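Membrane-fusion protein (Streptococcus pneumoniae, PDB 5XU0) probably acts as the membrane-fusion subunit of a MacAB-like efflux pump, assembling with further copies of itself into a channel for exported substrates. Local coordinates at residues V17-S22 with V44-S49; Y215-P220 with K238-I243; A11-Y16 with N174-V179; A53-A58 with A128-A133; V197-K202 with V258-K263. The protein carries 2 engineered substitutions. One frame throughout, in Å; residues are numbered along the deposited sequence.

Overall arrangement
The five contacts sample the elongated subunit from its helical hairpin to its beta barrel. Contact 4 (53-58 with 128-133) joins the two hairpin helices, and contact 1 lies next to it in the barrel-sandwich domain, their centres about 18 Å apart. Contact 3 shares strand 14-18 with contact 1 and marks the double crossing into the six-stranded barrel. Contacts 2 and 5 belong to that barrel, with centres about 17 Å apart; they meet where Ile243 and Tyr241 pack on Val197 and Met260. Val179 of contact 3 touches both. Contacts 4 and 5 have centres about 57 Å apart, on opposite sides of the chain's centre. Contacts 1 to 4 also touch a second subunit.

Contact 1 (V17-S22 with V44-S49); sequences VYFDAS and VKYSSS
The Tyr46 side chain reaches across to Phe19 and Asp20, its hydroxyl ending close to the backbone N of Asp20. One edge of the ring meets Phe19 near the tyrosine plane, with Tyr46 CE1 4.2 Å from Phe19 CE1, while the phenylalanine ring is approached obliquely. Phe19 is placed for this by its first torsion (chi1 -176°), which sets CG opposite the backbone N. The same Tyr46 CE1 also lies 3.7 Å from Asp20 O. At the end of the ring, Asp20 N donates to Tyr46 OH over 3.2 Å, but with an N-H...O angle of 134° this bond is weak. A second, purely apolar touch joins Val17 CG2 and Val44 CG1 at 4.4 Å.

The strands holding these residues belong to different sheets: 14-18 to a four-stranded one, 42-46 to a three-stranded one. The nearest CA atoms, those of Val17 and Val44, are 8.5 Å apart, too far for a bridged strand pair but right for two layers packed through their side chains, as in the barrel-sandwich domain of HlyD-like membrane-fusion proteins. Met168 of strand 167-172 and Val157 add to this buried interior.

Past Phe19 the chain turns, and Asp20 holds the turn. Ser22 OG donates to Asp20 OD1 over 2.8 Å, approaching 39° above the carboxylate plane; Ser22 N adds a weak bond to the same oxygen, in the pattern of an Asx turn. Lys159 of the second subunit hydrogen-bonds to Ser22 OG, and Asn156 of that subunit accepts from Tyr18 OH.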
# COMPACT_ATOMS: atom_id res chain seq x y z
N VAL B 17 8.41 19.54 3.39
CA VAL B 17 6.99 19.32 3.60
C VAL B 17 6.50 18.48 2.43
O VAL B 17 6.60 18.88 1.26
CB VAL B 17 6.20 20.63 3.78
CG1 VAL B 17 6.86 21.50 4.84
CG2 VAL B 17 6.00 21.40 2.49
N TYR B 18 6.06 17.27 2.76
CA TYR B 18 5.52 16.29 1.83
C TYR B 18 4.00 16.37 1.85
O TYR B 18 3.40 16.80 2.83
CB TYR B 18 5.96 14.87 2.19
CG TYR B 18 7.43 14.69 2.50
CD1 TYR B 18 8.36 14.50 1.49
CD2 TYR B 18 7.89 14.66 3.81
CE1 TYR B 18 9.70 14.32 1.77
CE2 TYR B 18 9.23 14.47 4.10
CZ TYR B 18 10.13 14.30 3.08
OH TYR B 18 11.47 14.12 3.36
N PHE B 19 3.40 15.92 0.75
CA PHE B 19 1.94 15.89 0.67
C PHE B 19 1.37 14.95 1.73
O PHE B 19 1.98 13.93 2.08
CB PHE B 19 1.50 15.44 -0.72
CG PHE B 19 0.02 15.46 -0.92
CD1 PHE B 19 -0.64 16.64 -1.25
CD2 PHE B 19 -0.73 14.31 -0.78
CE1 PHE B 19 -2.00 16.66 -1.44
CE2 PHE B 19 -2.10 14.32 -0.97
CZ PHE B 19 -2.74 15.50 -1.30
N ASP B 20 0.19 15.30 2.24
CA ASP B 20 -0.49 14.50 3.25
C ASP B 20 -1.96 14.40 2.87
O ASP B 20 -2.71 15.38 3.00
CB ASP B 20 -0.33 15.11 4.65
CG ASP B 20 -0.76 14.17 5.76
OD1 ASP B 20 -1.42 13.15 5.46
OD2 ASP B 20 -0.46 14.46 6.93
N ALA B 21 -2.37 13.22 2.39
CA ALA B 21 -3.76 13.00 2.01
C ALA B 21 -4.70 13.10 3.20
O ALA B 21 -5.85 13.55 3.05
CB ALA B 21 -3.91 11.64 1.34
N SER B 22 -4.25 12.69 4.39
CA SER B 22 -5.07 12.76 5.59
C SER B 22 -5.41 14.18 6.00
O SER B 22 -6.25 14.37 6.89
CB SER B 22 -4.37 12.04 6.74
OG SER B 22 -3.44 12.89 7.38
N VAL B 44 2.19 26.06 3.14
CA VAL B 44 1.15 25.40 2.35
C VAL B 44 -0.17 25.58 3.09
O VAL B 44 -0.21 25.55 4.33
CB VAL B 44 1.42 23.89 2.10
CG1 VAL B 44 2.54 23.66 1.09
CG2 VAL B 44 1.73 23.19 3.38
N LYS B 45 -1.24 25.77 2.33
CA LYS B 45 -2.59 25.85 2.88
C LYS B 45 -3.46 24.82 2.17
O LYS B 45 -3.66 24.91 0.95
CB LYS B 45 -3.18 27.25 2.72
CG LYS B 45 -4.70 27.30 2.76
CD LYS B 45 -5.22 27.66 4.15
CE LYS B 45 -6.74 27.67 4.18
NZ LYS B 45 -7.31 28.25 2.93
N TYR B 46 -3.94 23.83 2.92
CA TYR B 46 -4.97 22.94 2.42
C TYR B 46 -6.33 23.62 2.52
O TYR B 46 -6.52 24.59 3.26
CB TYR B 46 -4.97 21.63 3.20
CG TYR B 46 -3.73 20.77 3.07
CD1 TYR B 46 -3.64 19.77 2.11
CD2 TYR B 46 -2.65 20.95 3.93
CE1 TYR B 46 -2.51 18.98 1.99
CE2 TYR B 46 -1.51 20.16 3.82
CZ TYR B 46 -1.45 19.18 2.85
OH TYR B 46 -0.32 18.40 2.74
N SER B 47 -7.30 23.10 1.76
CA SER B 47 -8.64 23.68 1.76
C SER B 47 -9.34 23.38 3.08
O SER B 47 -9.63 22.22 3.39
CB SER B 47 -9.45 23.12 0.59
OG SER B 47 -10.84 23.33 0.81
N SER B 48 -9.64 24.44 3.84
CA SER B 48 -10.12 24.32 5.21
C SER B 48 -11.64 24.23 5.33
O SER B 48 -12.18 24.51 6.40
CB SER B 48 -9.60 25.50 6.04
OG SER B 48 -9.71 26.71 5.30
N SER B 49 -12.34 23.83 4.26
CA SER B 49 -13.80 23.80 4.27
C SER B 49 -14.36 22.83 5.31
O SER B 49 -15.03 23.24 6.25
CB SER B 49 -14.32 23.42 2.88
OG SER B 49 -14.09 24.47 1.95

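Contact 2 (Y215-P220 with K238-I243); sequences YISDYP and KYPYTI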
# COMPACT_ATOMS: atom_id res chain seq x y z
N TYR B 215 31.35 17.45 15.68
CA TYR B 215 30.77 16.12 15.87
C TYR B 215 31.60 15.06 15.17
O TYR B 215 31.87 15.16 13.97
CB TYR B 215 29.32 16.09 15.37
CG TYR B 215 28.74 14.71 15.15
CD1 TYR B 215 28.38 14.30 13.88
CD2 TYR B 215 28.56 13.83 16.21
CE1 TYR B 215 27.84 13.04 13.66
CE2 TYR B 215 28.02 12.56 16.00
CZ TYR B 215 27.67 12.18 14.72
OH TYR B 215 27.14 10.93 14.50
N ILE B 216 32.00 14.04 15.95
CA ILE B 216 32.76 12.89 15.47
C ILE B 216 32.00 11.64 15.89
O ILE B 216 31.80 11.40 17.09
CB ILE B 216 34.19 12.85 16.04
CG1 ILE B 216 35.04 13.97 15.44
CG2 ILE B 216 34.83 11.49 15.80
CD1 ILE B 216 36.32 14.22 16.21
N SER B 217 31.59 10.83 14.92
CA SER B 217 30.70 9.70 15.18
C SER B 217 31.49 8.48 15.65
O SER B 217 32.40 8.02 14.95
CB SER B 217 29.88 9.35 13.95
OG SER B 217 29.00 8.28 14.22
N ASP B 218 31.13 7.97 16.82
CA ASP B 218 31.59 6.66 17.29
C ASP B 218 31.13 5.52 16.39
O ASP B 218 31.74 4.45 16.41
CB ASP B 218 31.08 6.39 18.71
CG ASP B 218 32.10 6.72 19.77
OD1 ASP B 218 33.08 7.44 19.47
OD2 ASP B 218 31.91 6.26 20.92
N TYR B 219 30.08 5.74 15.60
CA TYR B 219 29.38 4.65 14.93
C TYR B 219 29.69 4.68 13.44
O TYR B 219 29.44 5.71 12.79
CB TYR B 219 27.88 4.78 15.17
CG TYR B 219 27.05 3.74 14.47
CD1 TYR B 219 26.36 4.04 13.31
CD2 TYR B 219 26.95 2.45 14.99
CE1 TYR B 219 25.59 3.08 12.67
CE2 TYR B 219 26.18 1.49 14.35
CZ TYR B 219 25.51 1.81 13.20
OH TYR B 219 24.74 0.86 12.56
N PRO B 220 30.21 3.60 12.86
CA PRO B 220 30.56 3.63 11.44
C PRO B 220 29.32 3.61 10.55
O PRO B 220 28.30 2.98 10.88
CB PRO B 220 31.39 2.36 11.25
CG PRO B 220 30.86 1.42 12.30
CD PRO B 220 30.45 2.28 13.47
N LYS B 238 34.35 3.83 7.74
CA LYS B 238 34.39 5.29 7.68
C LYS B 238 33.36 5.88 8.63
O LYS B 238 32.20 5.45 8.64
CB LYS B 238 34.16 5.76 6.25
CG LYS B 238 35.24 5.30 5.28
CD LYS B 238 36.38 6.31 5.18
CE LYS B 238 37.74 5.64 5.05
NZ LYS B 238 37.67 4.29 4.43
N TYR B 239 33.78 6.89 9.40
CA TYR B 239 32.95 7.49 10.44
C TYR B 239 32.63 8.93 10.09
O TYR B 239 33.55 9.71 9.85
CB TYR B 239 33.66 7.44 11.79
CG TYR B 239 34.16 6.06 12.17
CD1 TYR B 239 33.40 5.23 12.98
CD2 TYR B 239 35.38 5.59 11.71
CE1 TYR B 239 33.84 3.98 13.33
CE2 TYR B 239 35.83 4.33 12.06
CZ TYR B 239 35.06 3.53 12.86
OH TYR B 239 35.51 2.28 13.21
N PRO B 240 31.36 9.34 10.09
CA PRO B 240 31.04 10.72 9.68
C PRO B 240 31.46 11.75 10.71
O PRO B 240 31.37 11.53 11.92
CB PRO B 240 29.51 10.68 9.52
CG PRO B 240 29.07 9.61 10.44
CD PRO B 240 30.16 8.57 10.46
N TYR B 241 31.94 12.89 10.21
CA TYR B 241 32.29 14.05 11.02
C TYR B 241 31.61 15.28 10.44
O TYR B 241 31.37 15.37 9.22
CB TYR B 241 33.80 14.31 11.06
CG TYR B 241 34.27 15.05 9.82
CD1 TYR B 241 34.51 14.36 8.65
CD2 TYR B 241 34.44 16.43 9.82
CE1 TYR B 241 34.91 15.01 7.51
CE2 TYR B 241 34.84 17.09 8.67
CZ TYR B 241 35.07 16.37 7.52
OH TYR B 241 35.48 17.00 6.36
N THR B 242 31.33 16.26 11.30
CA THR B 242 30.78 17.54 10.87
C THR B 242 31.46 18.64 11.67
O THR B 242 31.61 18.53 12.90
CB THR B 242 29.25 17.65 11.08
OG1 THR B 242 29.00 17.82 12.48
CG2 THR B 242 28.51 16.41 10.67
N ILE B 243 31.87 19.71 10.98
CA ILE B 243 32.42 20.89 11.64
C ILE B 243 31.57 22.10 11.28
O ILE B 243 31.03 22.21 10.17
CB ILE B 243 33.91 21.14 11.30
CG1 ILE B 243 34.04 21.94 10.00
CG2 ILE B 243 34.69 19.85 11.21
CD1 ILE B 243 35.46 22.10 9.52
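Tyr215 and Thr242 meet through different first torsions. In Tyr215 the ring stands opposite the backbone N (chi1 163°), whereas Thr242 tucks OG1 between its own N and carbonyl carbon (chi1 73°). As a result Thr242 OG1 comes to the edge of the tyrosine ring, in its plane, and lies 3.4 Å from Tyr215 CB. The Thr242 methyl group follows, CG2 being 3.8 Å from Tyr215 CD1.

The backbones of the two segments pair antiparallel. Tyr215 and Thr242 are the hydrogen-bonded pair: Tyr215 N donates to Thr242 O at 3.0 Å, and Thr242 N returns a bond to Tyr215 O at 2.9 Å. Ile216 and Tyr241 follow as a non-hydrogen-bonded pair, their side chains on the other face. The ladder is carried one step further by Ser217 N, which donates to Pro240 O over 3.1 Å, nearly along the C=O axis. Pro240, having no N-H, cannot answer. Beyond this point segment 215-220 leaves the strand, and Ser217 OG steadies the turn by donating to Tyr219 O at 3.0 Å. Pro220 then comes back alongside Tyr239, the two side chains pointing the same way, with Pro220 CB 3.6 Å from Tyr239 CE1.

Tyr239 OH bonds to Gln254 O of the second subunit, and Asp218 forms a salt bridge with Lys253 of that same copy. Within the chain, strands 207-216 and 239-246 are neighbours in the six-stranded barrel: helix 185-190 meets Ile216 and Tyr239 through Leu188, and strand 178-183 flanks the far side of 239-246.

Contact 3 (A11-Y16 with N174-V179); sequences AKNEQY and NENLQV
Lys12 and Asn176 meet where two irregular lengths of backbone pass each other without any hydrogen bond between them. The nearest approach of the main chains is between Ala11 and Leu177, whose CA atoms are 4.8 Å apart. Asn176 has positive phi and psi (45° and 56°), the left-handed helical region, and bends its segment on the way to Gln178. Its carbonyl faces the other segment, Asn176 O lying 3.3 Å from Lys12 CB.

Lys12 and Gln178 carry the main side-chain contact. The lysine carbons run out fully extended from a CG placed opposite the backbone N, and cross the Gln178 side chain obliquely: Gln178 CG is 3.9 Å from Lys12 CB, and the glutamine beyond CG stays in contact with the lysine methylenes. This is van der Waals contact between the aliphatic stem and the glutamine. Asp244, on strand 239-246, also touches Lys12. On the other flank Asn13 approaches Asn176, ND2 to ND2 at 4.0 Å, with the amide planes 85° apart. At that separation no hydrogen bond is formed, and the two amides are simply neighbours at the surface.

Regular pairing resumes outside the contact: Asn13 bonds to Ser173 through the backbone, and Gln178 to Thr10. The first bond adjoins the sheet containing strands 14-18 and 167-172; the second lies in the barrel, between strands 3-10 and 178-183. The chain thus passes twice, side by side, between barrel-sandwich and beta-barrel domains, the two-stranded connection characteristic of HlyD-like membrane-fusion proteins.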
# COMPACT_ATOMS: atom_id res chain seq x y z
N ALA B 11 24.34 22.51 4.58
CA ALA B 11 23.61 23.34 5.52
C ALA B 11 23.30 22.54 6.78
O ALA B 11 23.40 21.31 6.82
CB ALA B 11 22.32 23.85 4.90
N LYS B 12 22.94 23.27 7.83
CA LYS B 12 22.64 22.67 9.12
C LYS B 12 21.16 22.37 9.28
O LYS B 12 20.78 21.27 9.68
CB LYS B 12 23.12 23.59 10.25
CG LYS B 12 22.69 23.16 11.63
CD LYS B 12 23.38 23.99 12.69
CE LYS B 12 23.24 23.35 14.07
NZ LYS B 12 24.04 24.08 15.09
N ASN B 13 20.31 23.35 8.96
CA ASN B 13 18.88 23.26 9.20
C ASN B 13 18.14 23.25 7.87
O ASN B 13 18.43 24.05 6.98
CB ASN B 13 18.41 24.43 10.07
CG ASN B 13 19.18 24.52 11.37
OD1 ASN B 13 19.29 23.55 12.11
ND2 ASN B 13 19.72 25.70 11.65
N GLU B 14 17.18 22.33 7.75
CA GLU B 14 16.37 22.23 6.55
C GLU B 14 15.00 21.67 6.93
O GLU B 14 14.79 21.21 8.06
CB GLU B 14 17.04 21.35 5.49
CG GLU B 14 17.37 19.95 5.99
CD GLU B 14 17.62 18.97 4.87
OE1 GLU B 14 17.15 19.22 3.74
OE2 GLU B 14 18.28 17.94 5.12
N GLN B 15 14.08 21.72 5.98
CA GLN B 15 12.73 21.24 6.19
C GLN B 15 12.12 20.82 4.87
O GLN B 15 12.15 21.57 3.89
CB GLN B 15 11.85 22.32 6.85
CG GLN B 15 10.47 21.83 7.22
CD GLN B 15 9.56 22.95 7.68
OE1 GLN B 15 9.35 23.93 6.96
NE2 GLN B 15 9.01 22.82 8.88
N TYR B 16 11.60 19.59 4.85
CA TYR B 16 10.77 19.09 3.77
C TYR B 16 9.32 19.06 4.24
O TYR B 16 9.03 18.63 5.36
CB TYR B 16 11.17 17.67 3.35
CG TYR B 16 12.60 17.51 2.86
CD1 TYR B 16 12.90 17.61 1.51
CD2 TYR B 16 13.63 17.21 3.74
CE1 TYR B 16 14.19 17.45 1.05
CE2 TYR B 16 14.93 17.04 3.30
CZ TYR B 16 15.20 17.16 1.95
OH TYR B 16 16.49 17.00 1.49
N ASN B 174 20.42 29.13 4.67
CA ASN B 174 21.73 29.46 4.13
C ASN B 174 22.60 30.19 5.14
O ASN B 174 23.68 30.68 4.79
CB ASN B 174 21.59 30.29 2.85
CG ASN B 174 22.79 30.13 1.92
OD1 ASN B 174 23.74 29.42 2.24
ND2 ASN B 174 22.74 30.80 0.77
N GLU B 175 22.15 30.30 6.39
CA GLU B 175 22.98 30.70 7.50
C GLU B 175 23.40 29.45 8.28
O GLU B 175 22.94 28.34 7.99
CB GLU B 175 22.25 31.71 8.40
CG GLU B 175 21.52 32.81 7.65
CD GLU B 175 20.02 32.56 7.54
OE1 GLU B 175 19.25 33.52 7.74
OE2 GLU B 175 19.62 31.41 7.27
N ASN B 176 24.26 29.65 9.27
CA ASN B 176 24.81 28.56 10.08
C ASN B 176 25.25 27.38 9.21
O ASN B 176 24.80 26.25 9.37
CB ASN B 176 23.81 28.09 11.14
CG ASN B 176 23.09 29.24 11.81
OD1 ASN B 176 23.51 30.39 11.74
ND2 ASN B 176 21.97 28.92 12.47
N LEU B 177 26.12 27.69 8.25
CA LEU B 177 26.61 26.65 7.36
C LEU B 177 27.61 25.75 8.08
O LEU B 177 28.22 26.13 9.09
CB LEU B 177 27.26 27.26 6.12
CG LEU B 177 26.42 27.19 4.85
CD1 LEU B 177 25.07 27.84 5.08
CD2 LEU B 177 27.13 27.86 3.68
N GLN B 178 27.75 24.53 7.57
CA GLN B 178 28.69 23.55 8.11
C GLN B 178 29.38 22.85 6.95
O GLN B 178 29.07 23.09 5.78
CB GLN B 178 27.97 22.54 9.03
CG GLN B 178 27.04 23.17 10.06
CD GLN B 178 26.51 22.18 11.07
OE1 GLN B 178 26.73 22.33 12.28
NE2 GLN B 178 25.80 21.16 10.60
N VAL B 179 30.35 21.99 7.28
CA VAL B 179 30.92 21.08 6.29
C VAL B 179 31.00 19.70 6.92
O VAL B 179 31.28 19.56 8.12
CB VAL B 179 32.31 21.54 5.79
CG1 VAL B 179 32.19 22.58 4.71
CG2 VAL B 179 33.11 22.12 6.90

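Contact 4 (A53-A58 with A128-A133); sequences AAYDSA and AQLSKA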
# COMPACT_ATOMS: atom_id res chain seq x y z
N ALA B 53 -16.58 23.52 8.75
CA ALA B 53 -17.88 22.95 9.09
C ALA B 53 -17.82 22.15 10.38
O ALA B 53 -18.75 22.19 11.20
CB ALA B 53 -18.38 22.07 7.94
N ALA B 54 -16.72 21.42 10.60
CA ALA B 54 -16.53 20.69 11.84
C ALA B 54 -16.49 21.63 13.04
O ALA B 54 -17.13 21.37 14.07
CB ALA B 54 -15.26 19.85 11.77
N TYR B 55 -15.75 22.74 12.92
CA TYR B 55 -15.71 23.72 14.00
C TYR B 55 -17.10 24.25 14.31
O TYR B 55 -17.50 24.35 15.48
CB TYR B 55 -14.76 24.86 13.63
CG TYR B 55 -14.54 25.89 14.72
CD1 TYR B 55 -13.40 25.85 15.52
CD2 TYR B 55 -15.46 26.90 14.95
CE1 TYR B 55 -13.19 26.79 16.52
CE2 TYR B 55 -15.26 27.85 15.94
CZ TYR B 55 -14.12 27.78 16.72
OH TYR B 55 -13.92 28.72 17.71
N ASP B 56 -17.86 24.61 13.27
CA ASP B 56 -19.20 25.16 13.47
C ASP B 56 -20.11 24.15 14.16
O ASP B 56 -20.72 24.46 15.19
CB ASP B 56 -19.79 25.60 12.13
CG ASP B 56 -19.10 26.83 11.57
OD1 ASP B 56 -18.52 27.60 12.36
OD2 ASP B 56 -19.15 27.03 10.33
N SER B 57 -20.21 22.94 13.60
CA SER B 57 -21.05 21.92 14.20
C SER B 57 -20.64 21.62 15.64
O SER B 57 -21.49 21.29 16.47
CB SER B 57 -21.01 20.65 13.35
OG SER B 57 -21.36 19.50 14.11
N ALA B 58 -19.35 21.73 15.94
CA ALA B 58 -18.89 21.50 17.30
C ALA B 58 -19.34 22.61 18.24
O ALA B 58 -19.83 22.35 19.35
CB ALA B 58 -17.37 21.36 17.32
N ALA B 128 -14.49 18.45 23.81
CA ALA B 128 -13.41 17.71 23.18
C ALA B 128 -13.53 17.73 21.66
O ALA B 128 -12.54 17.97 20.95
CB ALA B 128 -13.39 16.27 23.70
N GLN B 129 -14.74 17.49 21.15
CA GLN B 129 -14.97 17.58 19.71
C GLN B 129 -14.60 18.96 19.18
O GLN B 129 -13.98 19.08 18.11
CB GLN B 129 -16.43 17.25 19.41
CG GLN B 129 -16.90 17.62 18.01
CD GLN B 129 -18.37 17.32 17.78
OE1 GLN B 129 -19.02 16.65 18.59
NE2 GLN B 129 -18.92 17.82 16.67
N LEU B 130 -14.95 20.01 19.93
CA LEU B 130 -14.64 21.36 19.50
C LEU B 130 -13.14 21.56 19.35
O LEU B 130 -12.66 22.02 18.31
CB LEU B 130 -15.22 22.38 20.49
CG LEU B 130 -14.81 23.83 20.21
CD1 LEU B 130 -15.56 24.37 19.00
CD2 LEU B 130 -15.03 24.71 21.43
N SER B 131 -12.37 21.22 20.40
CA SER B 131 -10.92 21.42 20.32
C SER B 131 -10.29 20.54 19.24
O SER B 131 -9.31 20.95 18.61
CB SER B 131 -10.28 21.16 21.68
OG SER B 131 -10.78 19.96 22.26
N LYS B 132 -10.84 19.34 19.02
CA LYS B 132 -10.40 18.54 17.88
C LYS B 132 -10.58 19.31 16.58
O LYS B 132 -9.70 19.29 15.71
CB LYS B 132 -11.18 17.22 17.83
CG LYS B 132 -10.57 16.17 16.92
CD LYS B 132 -11.64 15.39 16.17
CE LYS B 132 -11.10 14.07 15.63
NZ LYS B 132 -12.04 13.41 14.68
N ALA B 133 -11.70 20.01 16.44
CA ALA B 133 -11.90 20.85 15.26
C ALA B 133 -10.94 22.03 15.23
O ALA B 133 -10.53 22.46 14.14
CB ALA B 133 -13.35 21.34 15.21
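Apolar contact between small side chains brings helices 49-77 and 109-138 together, with the methyls of Ala58 and Ala133 both directed at the partner helix. Ala58 CB lies 3.5 Å from Leu130 CA, and Ala133 CB comes within 3.6 Å of Tyr55 CA, each methyl therefore resting on the opposite backbone. Ala54 joins on the margin, its CB 4.2 Å from that of Ala133. With side chains this short, the segment axes approach to 8.4 Å, and their directions differ by 158°, an antiparallel arrangement.

A CH-pi contact adds a directional element. Leu130 CD1 stands over one face of the Tyr55 ring, 4.3 Å from its centroid and 13° off the normal. Both residues place CG opposite the backbone N (chi1 -175° for Tyr55), which carries ring and isobutyl group to the same flank of the interface. Leu130 CD1 also rests 3.9 Å from Ala58 CB, bridging the aromatic and alanine contacts. Farther along helix 109-138, Gln134 and Leu137 touch the same tyrosine.

The polar part is looser. Gln129 extends across Ala58, its CG 3.8 Å from Ala58 CB, and its amide ends near Ser57. No hydrogen bond crosses between the two segments; the main-chain bonds here, such as Ser57 N to Ala53 O, lie within each helix.

Lys132 and Ser57 pack against Glu50 of the second and Asp125 of the third subunit, respectively. Two long antiparallel helices packed in this manner form the alpha-helical hairpin typical of membrane-fusion proteins of efflux pumps.

Contact 5 (V197-K202 with V258-K263); sequences VSFTSK and VNMEVK. Engineered in segment 258-263: Met260 (natural residue Ile).
Backbone hydrogen bonds tie Ser198 to Glu261 and Thr200 to Asn259, two hydrogen-bonded pairs of an antiparallel ladder. Ser198 N donates to Glu261 O at 3.0 Å, and Glu261 N donates back to Ser198 O at 2.8 Å. Thr200 N reaches Asn259 O at 3.0 Å, and Asn259 N reaches Thr200 O at 3.1 Å. The alternate pairs, Val197 with Val262 and Phe199 with Met260, are non-hydrogen-bonded; next to the latter, Phe199 CA makes a CA-H...O contact with Asn259 O, the oxygen that also accepts from Thr200 N.

Apolar contacts line the face bearing Val197, Phe199, Met260 and Val262. Val197 CG2 meets Val262 CG2 at 3.6 Å. With its CG lodged between the backbone N and carbonyl carbon (chi1 63°), Phe199 lies against Val258, whose CG1 is 3.4 Å from Phe199 CD2. Trp209 on the neighbouring strand meets the phenylalanine with ring planes close to parallel.

A Met-aromatic contact involves Met260, an engineered residue present as selenomethionine. Its SE sits 5.0 Å from the centroid of the Phe199 ring, 39° off the normal and hence oblique.

The opposite face carries Ser198, Thr200, Asn259 and Glu261, whose carboxylate bonds to Ser2. Such a division into polar and apolar faces implies that the pair turns its hydrophobic side into the six-stranded barrel, where Ile243 and Val245 also pack, and its polar side outward.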
# COMPACT_ATOMS: atom_id res chain seq x y z
N VAL B 197 40.11 24.27 12.90
CA VAL B 197 40.25 23.78 11.54
C VAL B 197 40.33 24.97 10.59
O VAL B 197 39.60 25.96 10.75
CB VAL B 197 39.07 22.86 11.15
CG1 VAL B 197 38.95 22.73 9.64
CG2 VAL B 197 39.22 21.49 11.80
N SER B 198 41.21 24.88 9.60
CA SER B 198 41.25 25.80 8.48
C SER B 198 40.90 25.04 7.20
O SER B 198 41.16 23.84 7.09
CB SER B 198 42.64 26.43 8.33
OG SER B 198 42.79 27.03 7.06
N PHE B 199 40.28 25.74 6.25
CA PHE B 199 39.94 25.08 4.99
C PHE B 199 39.79 26.11 3.88
O PHE B 199 39.55 27.30 4.13
CB PHE B 199 38.68 24.21 5.12
CG PHE B 199 37.42 24.97 5.44
CD1 PHE B 199 37.02 25.15 6.76
CD2 PHE B 199 36.62 25.48 4.43
CE1 PHE B 199 35.86 25.84 7.06
CE2 PHE B 199 35.46 26.17 4.73
CZ PHE B 199 35.07 26.35 6.04
N THR B 200 39.93 25.63 2.64
CA THR B 200 39.94 26.46 1.44
C THR B 200 39.15 25.77 0.35
O THR B 200 38.79 24.59 0.46
CB THR B 200 41.37 26.74 0.96
OG1 THR B 200 41.33 27.25 -0.38
CG2 THR B 200 42.19 25.45 0.98
N SER B 201 38.88 26.50 -0.73
CA SER B 201 38.09 25.98 -1.84
C SER B 201 38.75 26.31 -3.17
O SER B 201 39.10 27.47 -3.43
CB SER B 201 36.66 26.54 -1.82
OG SER B 201 35.97 26.15 -2.99
N LYS B 202 38.88 25.30 -4.03
CA LYS B 202 39.65 25.39 -5.27
C LYS B 202 39.05 26.37 -6.27
O LYS B 202 39.60 26.55 -7.36
CB LYS B 202 39.78 24.00 -5.89
CG LYS B 202 41.15 23.37 -5.69
CD LYS B 202 41.20 21.97 -6.28
CE LYS B 202 41.18 21.99 -7.80
NZ LYS B 202 42.52 21.70 -8.38
N VAL B 258 35.86 21.08 -0.57
CA VAL B 258 36.65 21.83 0.41
C VAL B 258 37.80 20.94 0.90
O VAL B 258 37.63 19.73 1.09
CB VAL B 258 35.75 22.31 1.57
CG1 VAL B 258 36.53 22.45 2.86
CG2 VAL B 258 35.08 23.63 1.20
N ASN B 259 38.97 21.55 1.09
CA ASN B 259 40.15 20.86 1.59
C ASN B 259 40.56 21.48 2.91
O ASN B 259 40.63 22.71 3.03
CB ASN B 259 41.29 20.94 0.58
CG ASN B 259 40.87 20.49 -0.80
OD1 ASN B 259 40.75 19.29 -1.06
ND2 ASN B 259 40.61 21.44 -1.69
N MSE B 260 40.82 20.64 3.91
CA MSE B 260 40.94 21.12 5.28
C MSE B 260 42.18 20.64 6.02
O MSE B 260 42.70 19.56 5.75
CB MSE B 260 39.71 20.69 6.08
CG MSE B 260 38.47 20.45 5.23
SE MSE B 260 36.87 20.72 6.26
CE MSE B 260 37.24 19.43 7.67
N GLU B 261 42.64 21.45 6.97
CA GLU B 261 43.75 21.11 7.85
C GLU B 261 43.29 21.26 9.29
O GLU B 261 42.85 22.34 9.69
CB GLU B 261 44.96 22.01 7.58
CG GLU B 261 46.25 21.52 8.20
CD GLU B 261 47.42 22.42 7.87
OE1 GLU B 261 47.32 23.21 6.91
OE2 GLU B 261 48.45 22.34 8.58
N VAL B 262 43.37 20.18 10.06
CA VAL B 262 42.99 20.20 11.47
C VAL B 262 44.24 20.45 12.30
O VAL B 262 45.19 19.64 12.27
CB VAL B 262 42.31 18.90 11.91
CG1 VAL B 262 41.85 19.04 13.35
CG2 VAL B 262 41.14 18.59 10.99
N LYS B 263 44.25 21.54 13.05
CA LYS B 263 45.41 21.93 13.82
C LYS B 263 45.63 20.98 14.99
O LYS B 263 44.70 20.68 15.75
CB LYS B 263 45.25 23.36 14.34
CG LYS B 263 46.46 23.90 15.06
CD LYS B 263 47.72 23.77 14.22
CE LYS B 263 48.86 24.56 14.84
NZ LYS B 263 50.19 24.12 14.37